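Local coordinates for protein bacterial leucyl aminopeptidase (Legionella pneumophila, PDB 6ESL) that probably removes N-terminal residues, leucine among them, from peptides and proteins as a secreted zinc aminopeptidase of peptidase family M28, at residues 246-251 / 385-390; 297-302 / 314-319. All coordinates share one frame; numbering follows the deposited sequence.

Contact 1 (246-251 with 385-390) and contact 2 (297-302 with 314-319) are two buried places where a helix lies on the same mixed eight-stranded sheet; their centres are about 17 Å apart. Contact 2 belongs to a local beta-alpha-beta unit, nested in the long loop that contact 1 closes by bringing the C-terminal helix back to strand 248-253. Contact 2 is wholly apolar, whereas contact 1 pairs an apolar patch with a partly exposed arginine and a water at the end of strand and helix. The two helices also meet: Glu389 OE2 lies 2.6 Å from Tyr319 OH, a probable hydrogen bond, and Leu315 packs against Phe386.

Contact 1: residues 246-251 / 385-390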
ATOM      1  N   ARG B 246     -14.388 -20.831  -6.905  1.00 63.76           N
ATOM      2  CA  ARG B 246     -15.079 -19.896  -5.975  1.00 59.23           C
ATOM      3  C   ARG B 246     -16.278 -19.307  -6.682  1.00 55.31           C
ATOM      4  O   ARG B 246     -16.244 -19.141  -7.897  1.00 54.81           O
ATOM      5  CB  ARG B 246     -14.146 -18.724  -5.496  1.00 57.87           C
ATOM      6  CG  ARG B 246     -12.880 -19.146  -4.796  1.00 57.74           C
ATOM      7  CD  ARG B 246     -11.985 -17.973  -4.573  1.00 55.75           C
ATOM      8  NE  ARG B 246     -10.808 -18.388  -3.819  1.00 57.85           N
ATOM      9  CZ  ARG B 246     -10.766 -18.635  -2.499  1.00 59.81           C
ATOM     10  NH1 ARG B 246     -11.840 -18.565  -1.728  1.00 66.54           N
ATOM     11  NH2 ARG B 246      -9.661 -19.019  -1.925  1.00 59.32           N
ATOM     12  N   PRO B 247     -17.345 -18.986  -5.929  1.00 53.00           N
ATOM     13  CA  PRO B 247     -18.422 -18.219  -6.570  1.00 50.89           C
ATOM     14  C   PRO B 247     -17.913 -16.787  -6.905  1.00 47.20           C
ATOM     15  O   PRO B 247     -17.052 -16.216  -6.190  1.00 43.44           O
ATOM     16  CB  PRO B 247     -19.498 -18.168  -5.508  1.00 51.09           C
ATOM     17  CG  PRO B 247     -18.792 -18.379  -4.215  1.00 52.11           C
ATOM     18  CD  PRO B 247     -17.516 -19.095  -4.464  1.00 52.42           C
ATOM     19  N   ILE B 248     -18.466 -16.247  -7.984  1.00 46.49           N
ATOM     20  CA  ILE B 248     -18.162 -14.925  -8.460  1.00 44.82           C
ATOM     21  C   ILE B 248     -19.420 -14.047  -8.373  1.00 43.61           C
ATOM     22  O   ILE B 248     -20.417 -14.302  -9.097  1.00 45.85           O
ATOM     23  CB  ILE B 248     -17.653 -14.957  -9.908  1.00 46.45           C
ATOM     24  CG1 ILE B 248     -16.306 -15.678  -9.990  1.00 47.50           C
ATOM     25  CG2 ILE B 248     -17.479 -13.553 -10.448  1.00 47.10           C
ATOM     26  CD1 ILE B 248     -15.994 -16.124 -11.423  1.00 48.81           C
ATOM     27  N   TYR B 249     -19.361 -12.961  -7.599  1.00 38.96           N
ATOM     28  CA  TYR B 249     -20.555 -12.116  -7.585  1.00 39.18           C
ATOM     29  C   TYR B 249     -20.338 -10.848  -8.418  1.00 36.14           C
ATOM     30  O   TYR B 249     -19.352 -10.169  -8.279  1.00 38.29           O
ATOM     31  CB  TYR B 249     -21.013 -11.767  -6.150  1.00 38.96           C
ATOM     32  CG  TYR B 249     -21.568 -12.886  -5.274  1.00 40.36           C
ATOM     33  CD1 TYR B 249     -20.749 -13.637  -4.502  1.00 41.96           C
ATOM     34  CD2 TYR B 249     -22.980 -13.094  -5.160  1.00 43.39           C
ATOM     35  CE1 TYR B 249     -21.260 -14.649  -3.655  1.00 43.86           C
ATOM     36  CE2 TYR B 249     -23.512 -14.073  -4.340  1.00 45.04           C
ATOM     37  CZ  TYR B 249     -22.650 -14.839  -3.578  1.00 46.53           C
ATOM     38  OH  TYR B 249     -23.126 -15.765  -2.707  1.00 49.09           O
ATOM     39  N   PHE B 250     -21.312 -10.517  -9.206  1.00 34.64           N
ATOM     40  CA  PHE B 250     -21.458  -9.213  -9.777  1.00 33.33           C
ATOM     41  C   PHE B 250     -22.578  -8.434  -9.117  1.00 33.43           C
ATOM     42  O   PHE B 250     -23.682  -8.871  -9.082  1.00 33.45           O
ATOM     43  CB  PHE B 250     -21.598  -9.213 -11.318  1.00 33.61           C
ATOM     44  CG  PHE B 250     -20.356  -9.654 -12.023  1.00 33.74           C
ATOM     45  CD1 PHE B 250     -20.131 -11.038 -12.231  1.00 36.49           C
ATOM     46  CD2 PHE B 250     -19.417  -8.730 -12.549  1.00 33.21           C
ATOM     47  CE1 PHE B 250     -18.966 -11.457 -12.913  1.00 37.13           C
ATOM     48  CE2 PHE B 250     -18.273  -9.134 -13.231  1.00 32.62           C
ATOM     49  CZ  PHE B 250     -18.038 -10.489 -13.394  1.00 36.14           C
ATOM     50  N   ILE B 251     -22.262  -7.232  -8.582  1.00 30.86           N
ATOM     51  CA  ILE B 251     -23.212  -6.525  -7.771  1.00 29.87           C
ATOM     52  C   ILE B 251     -23.353  -5.101  -8.244  1.00 28.69           C
ATOM     53  O   ILE B 251     -22.346  -4.415  -8.371  1.00 28.31           O
ATOM     54  CB  ILE B 251     -22.779  -6.569  -6.270  1.00 29.93           C
ATOM     55  CG1 ILE B 251     -22.501  -8.005  -5.856  1.00 30.67           C
ATOM     56  CG2 ILE B 251     -23.878  -5.937  -5.399  1.00 30.59           C
ATOM     57  CD1 ILE B 251     -22.367  -8.302  -4.375  1.00 32.19           C
ATOM     58  N   ALA B 385     -10.029  -9.919 -15.496  1.00 36.52           N
ATOM     59  CA  ALA B 385      -8.768 -10.528 -15.049  1.00 35.90           C
ATOM     60  C   ALA B 385      -8.793 -10.824 -13.543  1.00 35.94           C
ATOM     61  O   ALA B 385      -8.330 -11.885 -13.116  1.00 37.48           O
ATOM     62  CB  ALA B 385      -7.606  -9.634 -15.413  1.00 35.68           C
ATOM     63  N   PHE B 386      -9.301  -9.901 -12.733  1.00 32.10           N
ATOM     64  CA  PHE B 386      -9.496 -10.089 -11.330  1.00 32.71           C
ATOM     65  C   PHE B 386     -10.388 -11.311 -11.024  1.00 33.06           C
ATOM     66  O   PHE B 386     -10.047 -12.163 -10.226  1.00 32.70           O
ATOM     67  CB  PHE B 386     -10.176  -8.788 -10.791  1.00 32.93           C
ATOM     68  CG  PHE B 386     -10.368  -8.712  -9.318  1.00 33.00           C
ATOM     69  CD1 PHE B 386      -9.352  -8.165  -8.511  1.00 35.14           C
ATOM     70  CD2 PHE B 386     -11.568  -9.080  -8.716  1.00 34.20           C
ATOM     71  CE1 PHE B 386      -9.522  -8.043  -7.117  1.00 35.48           C
ATOM     72  CE2 PHE B 386     -11.739  -8.959  -7.324  1.00 33.98           C
ATOM     73  CZ  PHE B 386     -10.706  -8.453  -6.535  1.00 33.07           C
ATOM     74  N   ALA B 387     -11.505 -11.419 -11.734  1.00 34.83           N
ATOM     75  CA  ALA B 387     -12.409 -12.562 -11.531  1.00 37.66           C
ATOM     76  C   ALA B 387     -11.695 -13.873 -11.838  1.00 39.89           C
ATOM     77  O   ALA B 387     -11.620 -14.778 -10.965  1.00 41.63           O
ATOM     78  CB  ALA B 387     -13.641 -12.440 -12.416  1.00 37.19           C
ATOM     79  N   ILE B 388     -11.135 -13.958 -13.029  1.00 40.04           N
ATOM     80  CA  ILE B 388     -10.565 -15.238 -13.463  1.00 42.37           C
ATOM     81  C   ILE B 388      -9.363 -15.613 -12.597  1.00 42.90           C
ATOM     82  O   ILE B 388      -9.288 -16.739 -12.135  1.00 44.55           O
ATOM     83  CB  ILE B 388     -10.255 -15.242 -14.977  1.00 42.84           C
ATOM     84  CG1 ILE B 388     -11.545 -15.205 -15.800  1.00 43.37           C
ATOM     85  CG2 ILE B 388      -9.391 -16.431 -15.350  1.00 46.58           C
ATOM     86  CD1 ILE B 388     -11.346 -14.849 -17.244  1.00 42.90           C
ATOM     87  N   GLU B 389      -8.436 -14.699 -12.323  1.00 42.72           N
ATOM     88  CA  GLU B 389      -7.307 -15.059 -11.477  1.00 44.26           C
ATOM     89  C   GLU B 389      -7.718 -15.518 -10.087  1.00 45.63           C
ATOM     90  O   GLU B 389      -7.213 -16.531  -9.616  1.00 48.19           O
ATOM     91  CB  GLU B 389      -6.292 -13.904 -11.284  1.00 42.99           C
ATOM     92  CG  GLU B 389      -5.434 -13.663 -12.522  1.00 45.08           C
ATOM     93  CD  GLU B 389      -4.299 -14.708 -12.687  1.00 46.63           C
ATOM     94  OE1 GLU B 389      -4.016 -15.435 -11.678  1.00 47.48           O
ATOM     95  OE2 GLU B 389      -3.734 -14.797 -13.837  1.00 45.78           O
ATOM     96  N   LEU B 390      -8.603 -14.761  -9.419  1.00 43.48           N
ATOM     97  CA  LEU B 390      -8.856 -15.045  -8.016  1.00 43.42           C
ATOM     98  C   LEU B 390      -9.874 -16.200  -7.817  1.00 46.15           C
ATOM     99  O   LEU B 390      -9.806 -16.935  -6.826  1.00 46.83           O
ATOM    100  CB  LEU B 390      -9.298 -13.785  -7.297  1.00 42.88           C
ATOM    101  CG  LEU B 390      -8.218 -12.664  -7.271  1.00 40.55           C
ATOM    102  CD1 LEU B 390      -8.735 -11.449  -6.563  1.00 39.91           C
ATOM    103  CD2 LEU B 390      -6.940 -13.120  -6.621  1.00 40.09           C
TER
HETATM  104  O   HOH W   1      -8.253 -16.463  -4.768  1.00 49.50           O
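The guanidinium of Arg246 presents an edge to the carbonyl of Leu390, whose O lies near the guanidinium plane. Arg246 CD comes within 3.3 Å of Leu390 O, and NE stands a little farther off. A water ties the two together more clearly: it donates to Leu390 O at 2.6 Å and accepts a weak bond from Arg246 NE at 3.3 Å. The chain is extended from CG to NE, which carries the head across to the last turn of the helix. There the positive charge would probably suit the helix's carbonyl end. NE also forms a salt bridge with the C-terminal carboxylate of Glu393, and NH1 bonds to Pro202 O. The other flat group, the Phe386 ring, takes Leu390 CD1 on one face, 3.5 Å above the plane and offset toward the rim; this is packing within the helix, one turn apart.

Deeper in, the contact is purely apolar. Ile248 CG2 faces the methyl of Ala387 at 4.5 Å, a loose touch in which the small alanine lets the backbones come near, with CA atoms 6.9 Å apart.

Strand 248-253 runs between the antiparallel strand 188-195 and the parallel strand 203-209. Helix 373-391 covers it here, and is itself flanked by helix 306-320, which receives Phe386 on Leu308 and Leu312, and by helix 118-125, where Val121 meets Ile388.

Contact 2: residues 297-302 / 314-319; sequences MWVFTD and KLIDHY
Ile316 carries this contact, reaching from helix 306-320 to two residues of strand 297-300. Its CB branches into CG2 and CG1, and the branches have different partners. Ile316 CG2 lies 4.1 Å from Met297 SD. CG1 sits beside the backbone N (chi1 -69°) and leads out to CD1, the tip, which nestles between two strand side chains. Ile316 CD1 meets Met297 CB at 4.1 Å. On the other side chain, Ile316 CD1 meets Val299 CG2 at 4.0 Å. One isoleucine therefore spans the pair of strand residues that point to the helix, while Trp298 between them points away.

The partners receive it differently. Met297 and Ile316 run across each other at a slant, and Met297 touches the isoleucine at two points, CB against CD1 and SD against CG2. The bend at chi3 (81°) turns Met297 CE away from Ile316 CG2, so SD makes the touch. Val299 and Ile316 instead pass each other in opposite directions, methyl against methyl. No hydrogen bond crosses the contact, so it depends on the fit of these aliphatic groups.

The strand and helix are the first two elements of a beta-alpha-beta crossover that ends in strand 324-327, parallel to and paired with 297-300; Val324 there touches both Val299 and Ile316. Strand 346-350 lies along the other edge of 297-300. Helix 373-391 packs beside helix 306-320, with Leu382 on Ile316 and Phe379 on Met297. Outward, Lys314 makes a salt bridge with Asp325 of the second subunit, placing this unit at the dimer interface.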
ATOM      1  N   MET B 297      -4.211   4.238 -15.084  1.00 23.05           N
ATOM      2  CA  MET B 297      -5.277   3.843 -14.199  1.00 23.07           C
ATOM      3  C   MET B 297      -4.794   4.037 -12.761  1.00 21.52           C
ATOM      4  O   MET B 297      -3.658   3.836 -12.474  1.00 23.33           O
ATOM      5  CB  MET B 297      -5.717   2.370 -14.483  1.00 24.73           C
ATOM      6  CG  MET B 297      -6.294   2.216 -15.914  1.00 25.85           C
ATOM      7  SD  MET B 297      -6.394   0.456 -16.426  1.00 27.53           S
ATOM      8  CE  MET B 297      -7.896   0.073 -15.591  1.00 27.95           C
ATOM      9  N   TRP B 298      -5.698   4.433 -11.880  1.00 21.53           N
ATOM     10  CA  TRP B 298      -5.388   4.905 -10.532  1.00 21.35           C
ATOM     11  C   TRP B 298      -5.858   3.893  -9.498  1.00 21.89           C
ATOM     12  O   TRP B 298      -6.982   3.449  -9.548  1.00 20.96           O
ATOM     13  CB  TRP B 298      -6.022   6.286 -10.324  1.00 21.60           C
ATOM     14  CG  TRP B 298      -5.370   7.311 -11.160  1.00 22.52           C
ATOM     15  CD1 TRP B 298      -5.684   7.610 -12.500  1.00 22.55           C
ATOM     16  CD2 TRP B 298      -4.320   8.231 -10.794  1.00 23.23           C
ATOM     17  NE1 TRP B 298      -4.874   8.621 -12.937  1.00 23.13           N
ATOM     18  CE2 TRP B 298      -4.067   9.049 -11.913  1.00 24.08           C
ATOM     19  CE3 TRP B 298      -3.637   8.502  -9.614  1.00 24.49           C
ATOM     20  CZ2 TRP B 298      -3.117  10.029 -11.917  1.00 25.52           C
ATOM     21  CZ3 TRP B 298      -2.694   9.565  -9.610  1.00 26.04           C
ATOM     22  CH2 TRP B 298      -2.464  10.299 -10.740  1.00 26.53           C
ATOM     23  N   VAL B 299      -5.003   3.559  -8.535  1.00 20.86           N
ATOM     24  CA  VAL B 299      -5.350   2.684  -7.457  1.00 21.29           C
ATOM     25  C   VAL B 299      -5.493   3.551  -6.235  1.00 20.69           C
ATOM     26  O   VAL B 299      -4.511   4.280  -5.844  1.00 20.56           O
ATOM     27  CB  VAL B 299      -4.267   1.567  -7.296  1.00 23.93           C
ATOM     28  CG1 VAL B 299      -4.510   0.676  -6.089  1.00 23.86           C
ATOM     29  CG2 VAL B 299      -4.290   0.638  -8.493  1.00 25.56           C
ATOM     30  N   PHE B 300      -6.662   3.490  -5.592  1.00 20.09           N
ATOM     31  CA  PHE B 300      -6.967   4.266  -4.418  1.00 20.38           C
ATOM     32  C   PHE B 300      -6.482   3.557  -3.147  1.00 20.22           C
ATOM     33  O   PHE B 300      -6.681   2.402  -2.944  1.00 21.31           O
ATOM     34  CB  PHE B 300      -8.417   4.745  -4.338  1.00 20.13           C
ATOM     35  CG  PHE B 300      -8.636   5.936  -5.183  1.00 22.98           C
ATOM     36  CD1 PHE B 300      -8.530   5.832  -6.587  1.00 26.79           C
ATOM     37  CD2 PHE B 300      -8.652   7.209  -4.652  1.00 25.37           C
ATOM     38  CE1 PHE B 300      -8.556   6.973  -7.427  1.00 27.77           C
ATOM     39  CE2 PHE B 300      -8.678   8.368  -5.486  1.00 27.02           C
ATOM     40  CZ  PHE B 300      -8.712   8.236  -6.862  1.00 27.94           C
ATOM     41  N   THR B 301      -5.683   4.300  -2.395  1.00 22.47           N
ATOM     42  CA  THR B 301      -5.043   3.790  -1.194  1.00 22.18           C
ATOM     43  C   THR B 301      -5.750   4.031   0.144  1.00 25.17           C
ATOM     44  O   THR B 301      -5.292   3.529   1.172  1.00 25.16           O
ATOM     45  CB  THR B 301      -3.591   4.293  -1.132  1.00 23.14           C
ATOM     46  OG1 THR B 301      -3.588   5.712  -0.946  1.00 24.51           O
ATOM     47  CG2 THR B 301      -2.876   3.968  -2.441  1.00 24.62           C
ATOM     48  N   ASP B 302      -6.849   4.786   0.144  1.00 23.74           N
ATOM     49  CA  ASP B 302      -7.590   5.015   1.393  1.00 25.40           C
ATOM     50  C   ASP B 302      -8.839   4.099   1.374  1.00 25.60           C
ATOM     51  O   ASP B 302      -9.513   3.963   0.343  1.00 23.16           O
ATOM     52  CB  ASP B 302      -7.804   6.459   1.788  1.00 25.46           C
ATOM     53  CG  ASP B 302      -8.734   7.164   0.889  1.00 25.72           C
ATOM     54  OD1 ASP B 302      -9.004   6.648  -0.214  1.00 24.07           O
ATOM     55  OD2 ASP B 302      -9.191   8.248   1.293  1.00 27.38           O
ATOM     56  N   LYS B 314      -0.417  -4.818 -10.213  1.00 30.18           N
ATOM     57  CA  LYS B 314       0.200  -5.874 -11.027  1.00 34.98           C
ATOM     58  C   LYS B 314      -0.673  -6.372 -12.160  1.00 33.55           C
ATOM     59  O   LYS B 314      -0.207  -6.542 -13.269  1.00 34.48           O
ATOM     60  CB  LYS B 314       0.560  -7.076 -10.150  1.00 40.05           C
ATOM     61  CG  LYS B 314       1.865  -6.853  -9.406  1.00 45.51           C
ATOM     62  CD  LYS B 314       2.048  -7.838  -8.259  1.00 48.05           C
ATOM     63  CE  LYS B 314       2.605  -9.177  -8.766  1.00 47.21           C
ATOM     64  NZ  LYS B 314       2.575 -10.041  -7.549  1.00 47.66           N
ATOM     65  N   LEU B 315      -1.969  -6.559 -11.876  1.00 31.48           N
ATOM     66  CA  LEU B 315      -2.904  -6.955 -12.902  1.00 32.05           C
ATOM     67  C   LEU B 315      -2.958  -5.903 -13.961  1.00 32.43           C
ATOM     68  O   LEU B 315      -3.020  -6.258 -15.147  1.00 32.64           O
ATOM     69  CB  LEU B 315      -4.328  -7.195 -12.373  1.00 32.31           C
ATOM     70  CG  LEU B 315      -4.574  -8.373 -11.453  1.00 33.36           C
ATOM     71  CD1 LEU B 315      -5.978  -8.293 -10.899  1.00 34.15           C
ATOM     72  CD2 LEU B 315      -4.349  -9.705 -12.220  1.00 35.24           C
ATOM     73  N   ILE B 316      -2.963  -4.612 -13.566  1.00 30.75           N
ATOM     74  CA  ILE B 316      -3.002  -3.542 -14.564  1.00 30.91           C
ATOM     75  C   ILE B 316      -1.738  -3.649 -15.454  1.00 34.55           C
ATOM     76  O   ILE B 316      -1.811  -3.649 -16.685  1.00 33.83           O
ATOM     77  CB  ILE B 316      -3.129  -2.133 -13.933  1.00 29.44           C
ATOM     78  CG1 ILE B 316      -4.524  -1.946 -13.302  1.00 29.38           C
ATOM     79  CG2 ILE B 316      -2.918  -1.089 -14.975  1.00 30.25           C
ATOM     80  CD1 ILE B 316      -4.631  -0.881 -12.219  1.00 28.45           C
ATOM     81  N   ASP B 317      -0.573  -3.722 -14.808  1.00 36.21           N
ATOM     82  CA  ASP B 317       0.666  -3.685 -15.561  1.00 38.07           C
ATOM     83  C   ASP B 317       0.819  -4.928 -16.495  1.00 39.00           C
ATOM     84  O   ASP B 317       1.096  -4.781 -17.699  1.00 42.53           O
ATOM     85  CB  ASP B 317       1.849  -3.568 -14.616  1.00 39.82           C
ATOM     86  CG  ASP B 317       3.162  -3.590 -15.365  1.00 43.89           C
ATOM     87  OD1 ASP B 317       3.408  -2.649 -16.137  1.00 50.07           O
ATOM     88  OD2 ASP B 317       3.893  -4.576 -15.282  1.00 47.11           O
ATOM     89  N   HIS B 318       0.571  -6.107 -15.938  1.00 39.97           N
ATOM     90  CA  HIS B 318       0.673  -7.371 -16.650  1.00 44.01           C
ATOM     91  C   HIS B 318      -0.342  -7.555 -17.756  1.00 43.09           C
ATOM     92  O   HIS B 318      -0.003  -8.016 -18.873  1.00 44.95           O
ATOM     93  CB  HIS B 318       0.544  -8.581 -15.689  1.00 48.57           C
ATOM     94  CG  HIS B 318       1.073  -9.865 -16.269  1.00 55.14           C
ATOM     95  ND1 HIS B 318       2.240 -10.442 -15.821  1.00 59.88           N
ATOM     96  CD2 HIS B 318       0.638 -10.645 -17.295  1.00 57.20           C
ATOM     97  CE1 HIS B 318       2.487 -11.534 -16.512  1.00 59.77           C
ATOM     98  NE2 HIS B 318       1.514 -11.701 -17.393  1.00 61.66           N
ATOM     99  N   TYR B 319      -1.602  -7.229 -17.496  1.00 40.36           N
ATOM    100  CA  TYR B 319      -2.650  -7.543 -18.497  1.00 41.14           C
ATOM    101  C   TYR B 319      -3.159  -6.362 -19.258  1.00 39.74           C
ATOM    102  O   TYR B 319      -3.673  -6.562 -20.290  1.00 39.50           O
ATOM    103  CB  TYR B 319      -3.863  -8.209 -17.829  1.00 41.76           C
ATOM    104  CG  TYR B 319      -3.617  -9.612 -17.330  1.00 44.62           C
ATOM    105  CD1 TYR B 319      -3.328 -10.677 -18.253  1.00 45.06           C
ATOM    106  CD2 TYR B 319      -3.684  -9.920 -15.968  1.00 41.84           C
ATOM    107  CE1 TYR B 319      -3.117 -11.971 -17.786  1.00 45.53           C
ATOM    108  CE2 TYR B 319      -3.505 -11.243 -15.538  1.00 43.42           C
ATOM    109  CZ  TYR B 319      -3.224 -12.245 -16.453  1.00 44.21           C
ATOM    110  OH  TYR B 319      -3.048 -13.538 -15.995  1.00 45.46           O
TER